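Local coordinates for putative polyprenyl synthetase (Streptomyces coelicolor, PDB 3NF2), which probably catalyses magnesium-dependent prenyl transfer that lengthens isoprenoid diphosphates, as members of the FPP/GGPP synthase family do, at residues R13-P18 with A72-V77; L9-T14 with L61-A66; E131-L136 with A196-A201. All blocks are in the same frame, centred on the assembly; numbering follows the deposited sequence. Where two conformers were deposited one is given.

Contact 1: R13-P18 with A72-V77; sequences RTLATP and APEVGV
Leu15 makes the apolar contact from helix 5-25, meeting Pro73 and Val77. Near the backbone, Leu15 CB lies 3.8 Å from Val77 CG2. The second methyl of Val77, CG1, held anti to its own backbone N (chi1 162°), meets the carbonyl oxygen of Leu15 at 4.0 Å. Farther out, Leu15 CD1 reaches Pro73 CB at 4.1 Å, the two side chains passing at a slant. A leucine suits this place because its forked end can touch two residues of a tight turn at once: while CD1 meets the proline, CD2 comes within 4.2 Å of Glu74 OE1. That last approach is a distant one, van der Waals contact at most, the carboxylate standing at the exposed border.

In the mainly helical isoprenoid synthase fold, the contact lays the N-terminal helix 5-25 against the turn joining helix 57-67 to helix 77-98. Val63 of helix 57-67 also touches Leu15, Pro73 and Val77.

No hydrogen bond crosses between the segments; those within each shape its backbone. Residues 73-75 form a 3-10 turn, in which Gly76 N donates to Pro73 O at 2.9 Å and Val77 N to Glu74 O. In the helix, Arg13 O is gripped twice by Thr17, whose OG1 donates at 2.8 Å and whose N comes from the opposite face of the carbonyl plane. The helix kinks just beyond, where Pro18 has no N-H to give to the preceding turn.

Contact 2: L9-T14 with L61-A66; sequences LERGRT and LAVLSA
Arg11 and Val63 run past each other in opposite directions, the arginine chain reaching out from helix 5-25 over the valine of helix 57-67. The methylene Arg11 CD rests 4.1 Å from Val63 CG2, hydrocarbon against hydrocarbon. With CG anti to the backbone N (chi1 -172°), the chain heads out toward the second helix, then bends at chi2 and chi3 before its flat end. Leu64 meets that end at about a right angle: its CD1 lies in the guanidinium plane, at the edge, 3.9 Å from Arg11 NH1. The long arginine thus suits its place by serving two purposes, apolar along the shaft and charged at the tip, where the salt-bridge partner of NH2 is Glu67. Arg331 lies close by.

The two helices belong to the helical bundle of the isoprenoid synthase fold and cross almost perpendicularly, at 96°, with their axes 9.2 Å apart. Gly12 sits at the crossing. Its CA is 6.5 Å from Val63 CA and, with no side chain between, it meets Val63 CG2 at 4.3 Å. Leu64 also touches Phe332 and Arg331 of helix 326-339.

Thr14 bonds within its own helix, while Ser65 reaches another. On the exposed side of helix 5-25, Thr14 OG1 donates to Glu10 O at 3.0 Å, tilted 33° from the carbonyl plane, and Thr14 N donates to that same oxygen. Buried Ser65 OG turns instead to helix 173-198, giving its proton to Ser192 O and accepting from Ala196 N.

Contact 3: E131-L136 with A196-A201; sequences EVLLEL and AVLGGA
Two residues before Leu198, whose methyls meet Leu133 and Leu136, the carbonyl oxygen of Ala196 takes two backbone bonds: one from Ala201 N at 3.1 Å and a weak one from Gly199 N. With the weak bond from Gly200 N to Val197 O, this is a Schellman motif closing helix 173-198. Gly200, at phi 99°, holds the C-prime position, where a side chain would jam against the preceding carbonyl oxygen.

Across the contact, Leu198 spreads its fork. CD1 approaches Leu133 CD2 at 4.2 Å, and CD2 approaches Leu136 CD1 at 4.1 Å, the side chains of Leu136 and Leu198 crossing at about a right angle. With its CB directed toward segment 131-136 and CG anti to its carbonyl carbon (chi1 -74°), Leu198 reaches toward both partners. Pro78 of helix 77-98 lies against both Leu133 and Leu136, and Val75 against Leu198. Elsewhere on segment 131-136, Glu131 forms a salt bridge to Arg153 of the second subunit.

Methyl groups alone meet between the segments, and the pairing itself is probably nonpolar packing, with no hydrogen bond between them to set its register.

Overall arrangement
From the N terminus, helix 5-25 supplies both first partners: residues 9-14 for contact 2, then 13-18 for contact 1. Contact 2 closes the long loop back to helix 57-67, and contact 1 closes a slightly later one at the turn before helix 77-98. Their spans cross rather than nest, and Pro73 of contact 1 packs on Arg11 of contact 2. Contact 3 follows in series, closing a loop of mostly helical chain from residues 131-136 to the end of helix 173-198. The turn at 72-77 touches helix 5-25 in contact 1 and, through Val75, Leu198 of contact 3, while the hydrogen bond between Ser65 and Ala196 joins contacts 2 and 3.

Contact 1: R13-P18 with A72-V77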
loop_
_atom_site.group_PDB
_atom_site.type_symbol
_atom_site.label_atom_id
_atom_site.label_comp_id
_atom_site.label_asym_id
_atom_site.label_seq_id
_atom_site.Cartn_x
_atom_site.Cartn_y
_atom_site.Cartn_z
ATOM N N ARG A 13 -12.688 -15.143 -15.626
ATOM C CA ARG A 13 -11.314 -14.966 -16.098
ATOM C C ARG A 13 -11.262 -14.146 -17.388
ATOM O O ARG A 13 -10.492 -13.185 -17.483
ATOM C CB ARG A 13 -10.614 -16.326 -16.261
ATOM C CG ARG A 13 -9.328 -16.303 -17.089
ATOM C CD ARG A 13 -8.363 -17.423 -16.705
ATOM N NE ARG A 13 -9.036 -18.581 -16.125
ATOM C CZ ARG A 13 -8.716 -19.114 -14.950
ATOM N NH1 ARG A 13 -7.727 -18.597 -14.234
ATOM N NH2 ARG A 13 -9.383 -20.164 -14.491
ATOM N N THR A 14 -12.095 -14.513 -18.363
ATOM C CA THR A 14 -12.125 -13.843 -19.667
ATOM C C THR A 14 -12.666 -12.418 -19.602
ATOM O O THR A 14 -12.284 -11.583 -20.414
ATOM C CB THR A 14 -12.917 -14.645 -20.721
ATOM O OG1 THR A 14 -14.273 -14.804 -20.288
ATOM C CG2 THR A 14 -12.276 -16.020 -20.955
ATOM N N LEU A 15 -13.549 -12.137 -18.649
ATOM C CA LEU A 15 -14.034 -10.769 -18.482
ATOM C C LEU A 15 -13.018 -9.854 -17.787
ATOM O O LEU A 15 -12.824 -8.707 -18.205
ATOM C CB LEU A 15 -15.376 -10.740 -17.749
ATOM C CG LEU A 15 -16.605 -11.179 -18.561
ATOM C CD1 LEU A 15 -17.865 -11.037 -17.725
ATOM C CD2 LEU A 15 -16.748 -10.425 -19.898
ATOM N N ALA A 16 -12.357 -10.369 -16.748
ATOM C CA ALA A 16 -11.506 -9.534 -15.896
ATOM C C ALA A 16 -10.052 -9.415 -16.352
ATOM O O ALA A 16 -9.494 -8.323 -16.289
ATOM C CB ALA A 16 -11.581 -9.987 -14.433
ATOM N N THR A 17 -9.443 -10.522 -16.792
ATOM C CA THR A 17 -8.030 -10.519 -17.237
ATOM C C THR A 17 -7.608 -9.413 -18.244
ATOM O O THR A 17 -6.625 -8.714 -17.983
ATOM C CB THR A 17 -7.523 -11.934 -17.705
ATOM O OG1 THR A 17 -7.840 -12.919 -16.712
ATOM C CG2 THR A 17 -6.015 -11.927 -17.941
ATOM N N PRO A 18 -8.343 -9.232 -19.372
ATOM C CA PRO A 18 -7.935 -8.158 -20.303
ATOM C C PRO A 18 -8.062 -6.739 -19.738
ATOM O O PRO A 18 -7.269 -5.874 -20.102
ATOM C CB PRO A 18 -8.895 -8.327 -21.496
ATOM C CG PRO A 18 -9.419 -9.715 -21.382
ATOM C CD PRO A 18 -9.499 -9.976 -19.904
ATOM N N ALA A 72 -26.034 -6.571 -15.463
ATOM C CA ALA A 72 -25.204 -7.402 -16.332
ATOM C C ALA A 72 -23.909 -7.775 -15.600
ATOM O O ALA A 72 -23.452 -7.014 -14.738
ATOM C CB ALA A 72 -24.895 -6.661 -17.636
ATOM N N PRO A 73 -23.333 -8.955 -15.913
ATOM C CA PRO A 73 -22.053 -9.383 -15.326
ATOM C C PRO A 73 -20.965 -8.301 -15.382
ATOM O O PRO A 73 -20.256 -8.084 -14.389
ATOM C CB PRO A 73 -21.650 -10.596 -16.183
ATOM C CG PRO A 73 -22.788 -10.821 -17.169
ATOM C CD PRO A 73 -23.962 -10.045 -16.679
ATOM N N GLU A 74 -20.891 -7.600 -16.516
ATOM C CA GLU A 74 -19.895 -6.557 -16.771
ATOM C C GLU A 74 -19.854 -5.427 -15.741
ATOM O O GLU A 74 -18.803 -4.814 -15.557
ATOM C CB GLU A 74 -20.014 -5.994 -18.204
ATOM C CG GLU A 74 -21.271 -6.414 -18.987
ATOM C CD GLU A 74 -21.106 -7.751 -19.722
ATOM O OE1 GLU A 74 -20.073 -7.947 -20.404
ATOM O OE2 GLU A 74 -22.022 -8.599 -19.624
ATOM N N VAL A 75 -20.983 -5.176 -15.067
ATOM C CA VAL A 75 -21.089 -4.168 -13.995
ATOM C C VAL A 75 -20.154 -4.499 -12.812
ATOM O O VAL A 75 -19.597 -3.600 -12.167
ATOM C CB VAL A 75 -22.571 -4.005 -13.529
ATOM C CG1 VAL A 75 -22.713 -3.108 -12.279
ATOM C CG2 VAL A 75 -23.424 -3.464 -14.668
ATOM N N GLY A 76 -19.961 -5.792 -12.560
ATOM C CA GLY A 76 -19.077 -6.244 -11.497
ATOM C C GLY A 76 -17.618 -6.403 -11.898
ATOM O O GLY A 76 -16.782 -6.742 -11.056
ATOM N N VAL A 77 -17.305 -6.163 -13.172
ATOM C CA VAL A 77 -15.921 -6.277 -13.665
ATOM C C VAL A 77 -14.917 -5.313 -12.991
ATOM O O VAL A 77 -13.823 -5.751 -12.642
ATOM C CB VAL A 77 -15.821 -6.323 -15.231
ATOM C CG1 VAL A 77 -14.403 -5.990 -15.738
ATOM C CG2 VAL A 77 -16.221 -7.693 -15.722
#

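Contact 2: L9-T14 with L61-A66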
loop_
_atom_site.group_PDB
_atom_site.type_symbol
_atom_site.label_atom_id
_atom_site.label_comp_id
_atom_site.label_asym_id
_atom_site.label_seq_id
_atom_site.Cartn_x
_atom_site.Cartn_y
_atom_site.Cartn_z
ATOM N N LEU A 9 -16.082 -19.998 -14.031
ATOM C CA LEU A 9 -14.674 -19.665 -13.800
ATOM C C LEU A 9 -14.025 -19.090 -15.059
ATOM O O LEU A 9 -13.233 -18.149 -14.977
ATOM C CB LEU A 9 -13.887 -20.887 -13.304
ATOM C CG LEU A 9 -14.281 -21.570 -11.988
ATOM C CD1 LEU A 9 -13.344 -22.736 -11.711
ATOM C CD2 LEU A 9 -14.291 -20.604 -10.805
ATOM N N GLU A 10 -14.377 -19.667 -16.210
ATOM C CA GLU A 10 -14.018 -19.143 -17.526
ATOM C C GLU A 10 -14.605 -17.744 -17.739
ATOM O O GLU A 10 -13.896 -16.825 -18.152
ATOM C CB GLU A 10 -14.517 -20.106 -18.618
ATOM C CG GLU A 10 -14.574 -19.534 -20.042
ATOM C CD GLU A 10 -13.272 -19.694 -20.821
ATOM O OE1 GLU A 10 -12.180 -19.435 -20.260
ATOM O OE2 GLU A 10 -13.348 -20.069 -22.012
ATOM N N ARG A 11 -15.895 -17.603 -17.437
ATOM C CA ARG A 11 -16.620 -16.337 -17.551
ATOM C C ARG A 11 -15.943 -15.192 -16.790
ATOM O O ARG A 11 -15.814 -14.090 -17.322
ATOM C CB ARG A 11 -18.057 -16.521 -17.057
ATOM C CG ARG A 11 -18.990 -15.353 -17.278
ATOM C CD ARG A 11 -20.004 -15.312 -16.156
ATOM N NE ARG A 11 -21.297 -14.812 -16.603
ATOM C CZ ARG A 11 -22.343 -14.610 -15.806
ATOM N NH1 ARG A 11 -22.256 -14.856 -14.502
ATOM N NH2 ARG A 11 -23.481 -14.159 -16.317
ATOM N N GLY A 12 -15.504 -15.468 -15.561
ATOM C CA GLY A 12 -14.835 -14.474 -14.721
ATOM C C GLY A 12 -13.432 -14.124 -15.188
ATOM O O GLY A 12 -13.038 -12.953 -15.151
ATOM N N ARG A 13 -12.688 -15.143 -15.626
ATOM C CA ARG A 13 -11.314 -14.966 -16.098
ATOM C C ARG A 13 -11.262 -14.146 -17.388
ATOM O O ARG A 13 -10.492 -13.185 -17.483
ATOM C CB ARG A 13 -10.614 -16.326 -16.261
ATOM C CG ARG A 13 -9.328 -16.303 -17.089
ATOM C CD ARG A 13 -8.363 -17.423 -16.705
ATOM N NE ARG A 13 -9.036 -18.581 -16.125
ATOM C CZ ARG A 13 -8.716 -19.114 -14.950
ATOM N NH1 ARG A 13 -7.727 -18.597 -14.234
ATOM N NH2 ARG A 13 -9.383 -20.164 -14.491
ATOM N N THR A 14 -12.095 -14.513 -18.363
ATOM C CA THR A 14 -12.125 -13.843 -19.667
ATOM C C THR A 14 -12.666 -12.418 -19.602
ATOM O O THR A 14 -12.284 -11.583 -20.414
ATOM C CB THR A 14 -12.917 -14.645 -20.721
ATOM O OG1 THR A 14 -14.273 -14.804 -20.288
ATOM C CG2 THR A 14 -12.276 -16.020 -20.955
ATOM N N LEU A 61 -16.905 -14.821 -8.876
ATOM C CA LEU A 61 -17.771 -14.443 -7.777
ATOM C C LEU A 61 -18.271 -13.012 -7.943
ATOM O O LEU A 61 -19.459 -12.747 -7.778
ATOM C CB LEU A 61 -16.993 -14.599 -6.469
ATOM C CG LEU A 61 -17.541 -15.286 -5.219
ATOM C CD1 LEU A 61 -18.767 -16.133 -5.473
ATOM C CD2 LEU A 61 -16.436 -16.136 -4.614
ATOM N N ALA A 62 -17.365 -12.099 -8.293
ATOM C CA ALA A 62 -17.703 -10.675 -8.423
ATOM C C ALA A 62 -18.671 -10.367 -9.564
ATOM O O ALA A 62 -19.530 -9.492 -9.421
ATOM C CB ALA A 62 -16.447 -9.833 -8.546
ATOM N N VAL A 63 -18.530 -11.078 -10.684
ATOM C CA VAL A 63 -19.462 -10.893 -11.803
ATOM C C VAL A 63 -20.821 -11.491 -11.457
ATOM O O VAL A 63 -21.851 -10.901 -11.785
ATOM C CB VAL A 63 -18.914 -11.378 -13.195
ATOM C CG1 VAL A 63 -17.693 -10.564 -13.607
ATOM C CG2 VAL A 63 -18.582 -12.863 -13.217
ATOM N N LEU A 64 -20.811 -12.631 -10.757
ATOM C CA LEU A 64 -22.020 -13.221 -10.177
ATOM C C LEU A 64 -22.727 -12.275 -9.207
ATOM O O LEU A 64 -23.953 -12.173 -9.216
ATOM C CB LEU A 64 -21.690 -14.521 -9.442
ATOM C CG LEU A 64 -22.166 -15.861 -9.992
ATOM C CD1 LEU A 64 -21.234 -16.379 -11.070
ATOM C CD2 LEU A 64 -22.242 -16.849 -8.849
ATOM N N SER A 65 -21.938 -11.590 -8.380
ATOM C CA SER A 65 -22.452 -10.668 -7.372
ATOM C C SER A 65 -23.314 -9.564 -7.980
ATOM O O SER A 65 -24.306 -9.162 -7.386
ATOM C CB SER A 65 -21.298 -10.049 -6.582
ATOM O OG SER A 65 -21.775 -9.321 -5.460
ATOM N N ALA A 66 -22.926 -9.094 -9.164
ATOM C CA ALA A 66 -23.663 -8.056 -9.877
ATOM C C ALA A 66 -25.049 -8.527 -10.327
ATOM O O ALA A 66 -26.025 -7.769 -10.251
ATOM C CB ALA A 66 -22.842 -7.542 -11.060
#

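Contact 3: E131-L136 with A196-A201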
loop_
_atom_site.group_PDB
_atom_site.type_symbol
_atom_site.label_atom_id
_atom_site.label_comp_id
_atom_site.label_asym_id
_atom_site.label_seq_id
_atom_site.Cartn_x
_atom_site.Cartn_y
_atom_site.Cartn_z
ATOM N N GLU A 131 -8.455 3.164 -7.615
ATOM C CA GLU A 131 -8.693 3.978 -8.800
ATOM C C GLU A 131 -9.728 3.327 -9.705
ATOM O O GLU A 131 -10.650 3.988 -10.161
ATOM C CB GLU A 131 -7.394 4.179 -9.583
ATOM C CG GLU A 131 -7.478 5.192 -10.710
ATOM C CD GLU A 131 -7.240 6.616 -10.229
ATOM O OE1 GLU A 131 -8.189 7.239 -9.698
ATOM O OE2 GLU A 131 -6.102 7.115 -10.389
ATOM N N VAL A 132 -9.571 2.028 -9.948
ATOM C CA VAL A 132 -10.441 1.281 -10.852
ATOM C C VAL A 132 -11.917 1.364 -10.435
ATOM O O VAL A 132 -12.812 1.358 -11.282
ATOM C CB VAL A 132 -9.928 -0.178 -11.023
ATOM C CG1 VAL A 132 -11.049 -1.176 -11.324
ATOM C CG2 VAL A 132 -8.870 -0.226 -12.111
ATOM N N LEU A 133 -12.156 1.489 -9.133
ATOM C CA LEU A 133 -13.507 1.663 -8.615
ATOM C C LEU A 133 -13.949 3.122 -8.606
ATOM O O LEU A 133 -15.008 3.443 -9.129
ATOM C CB LEU A 133 -13.640 1.053 -7.213
ATOM C CG LEU A 133 -13.472 -0.469 -7.140
ATOM C CD1 LEU A 133 -13.373 -0.929 -5.691
ATOM C CD2 LEU A 133 -14.614 -1.188 -7.873
ATOM N N LEU A 134 -13.135 3.993 -8.014
ATOM C CA LEU A 134 -13.486 5.404 -7.844
ATOM C C LEU A 134 -13.586 6.190 -9.167
ATOM O O LEU A 134 -14.316 7.185 -9.219
ATOM C CB LEU A 134 -12.538 6.092 -6.853
ATOM C CG LEU A 134 -12.598 5.676 -5.371
ATOM C CD1 LEU A 134 -11.285 5.959 -4.654
ATOM C CD2 LEU A 134 -13.747 6.345 -4.624
ATOM N N GLU A 135 -12.892 5.718 -10.217
ATOM C CA GLU A 135 -12.995 6.240 -11.601
ATOM C C GLU A 135 -14.434 6.406 -12.073
ATOM O O GLU A 135 -14.729 7.301 -12.871
ATOM C CB GLU A 135 -12.287 5.317 -12.613
ATOM C CG GLU A 135 -10.877 5.718 -12.959
ATOM C CD GLU A 135 -10.147 4.741 -13.890
ATOM O OE1 GLU A 135 -10.572 3.573 -14.066
ATOM O OE2 GLU A 135 -9.111 5.158 -14.447
ATOM N N LEU A 136 -15.313 5.530 -11.583
ATOM C CA LEU A 136 -16.723 5.509 -11.972
ATOM C C LEU A 136 -17.501 6.746 -11.512
ATOM O O LEU A 136 -18.471 7.145 -12.161
ATOM C CB LEU A 136 -17.390 4.219 -11.488
ATOM C CG LEU A 136 -16.776 2.941 -12.077
ATOM C CD1 LEU A 136 -17.221 1.708 -11.311
ATOM C CD2 LEU A 136 -17.097 2.799 -13.560
ATOM N N ALA A 196 -22.558 -6.629 -6.450
ATOM C CA ALA A 196 -23.896 -6.266 -5.992
ATOM C C ALA A 196 -23.968 -4.819 -5.552
ATOM O O ALA A 196 -24.929 -4.115 -5.878
ATOM C CB ALA A 196 -24.326 -7.176 -4.855
ATOM N N VAL A 197 -22.952 -4.389 -4.805
ATOM C CA VAL A 197 -22.814 -2.997 -4.385
ATOM C C VAL A 197 -22.707 -2.075 -5.607
ATOM O O VAL A 197 -23.283 -0.983 -5.614
ATOM C CB VAL A 197 -21.613 -2.807 -3.424
ATOM C CG1 VAL A 197 -21.417 -1.348 -3.071
ATOM C CG2 VAL A 197 -21.840 -3.582 -2.138
ATOM N N LEU A 198 -22.006 -2.544 -6.644
ATOM C CA LEU A 198 -21.871 -1.804 -7.904
ATOM C C LEU A 198 -23.184 -1.754 -8.696
ATOM O O LEU A 198 -23.411 -0.828 -9.478
ATOM C CB LEU A 198 -20.739 -2.390 -8.765
ATOM C CG LEU A 198 -19.292 -2.112 -8.325
ATOM C CD1 LEU A 198 -18.271 -2.895 -9.158
ATOM C CD2 LEU A 198 -18.969 -0.615 -8.352
ATOM N N GLY A 199 -24.041 -2.751 -8.475
ATOM C CA GLY A 199 -25.361 -2.819 -9.105
ATOM C C GLY A 199 -26.488 -2.180 -8.304
ATOM O O GLY A 199 -27.655 -2.321 -8.662
ATOM N N GLY A 200 -26.145 -1.496 -7.211
ATOM C CA GLY A 200 -27.114 -0.713 -6.433
ATOM C C GLY A 200 -27.724 -1.308 -5.166
ATOM O O GLY A 200 -28.560 -0.655 -4.532
ATOM N N ALA A 201 -27.317 -2.528 -4.791
ATOM C CA ALA A 201 -27.841 -3.224 -3.593
ATOM C C ALA A 201 -27.663 -2.432 -2.290
ATOM O O ALA A 201 -26.651 -1.743 -2.126
ATOM C CB ALA A 201 -27.199 -4.593 -3.455
#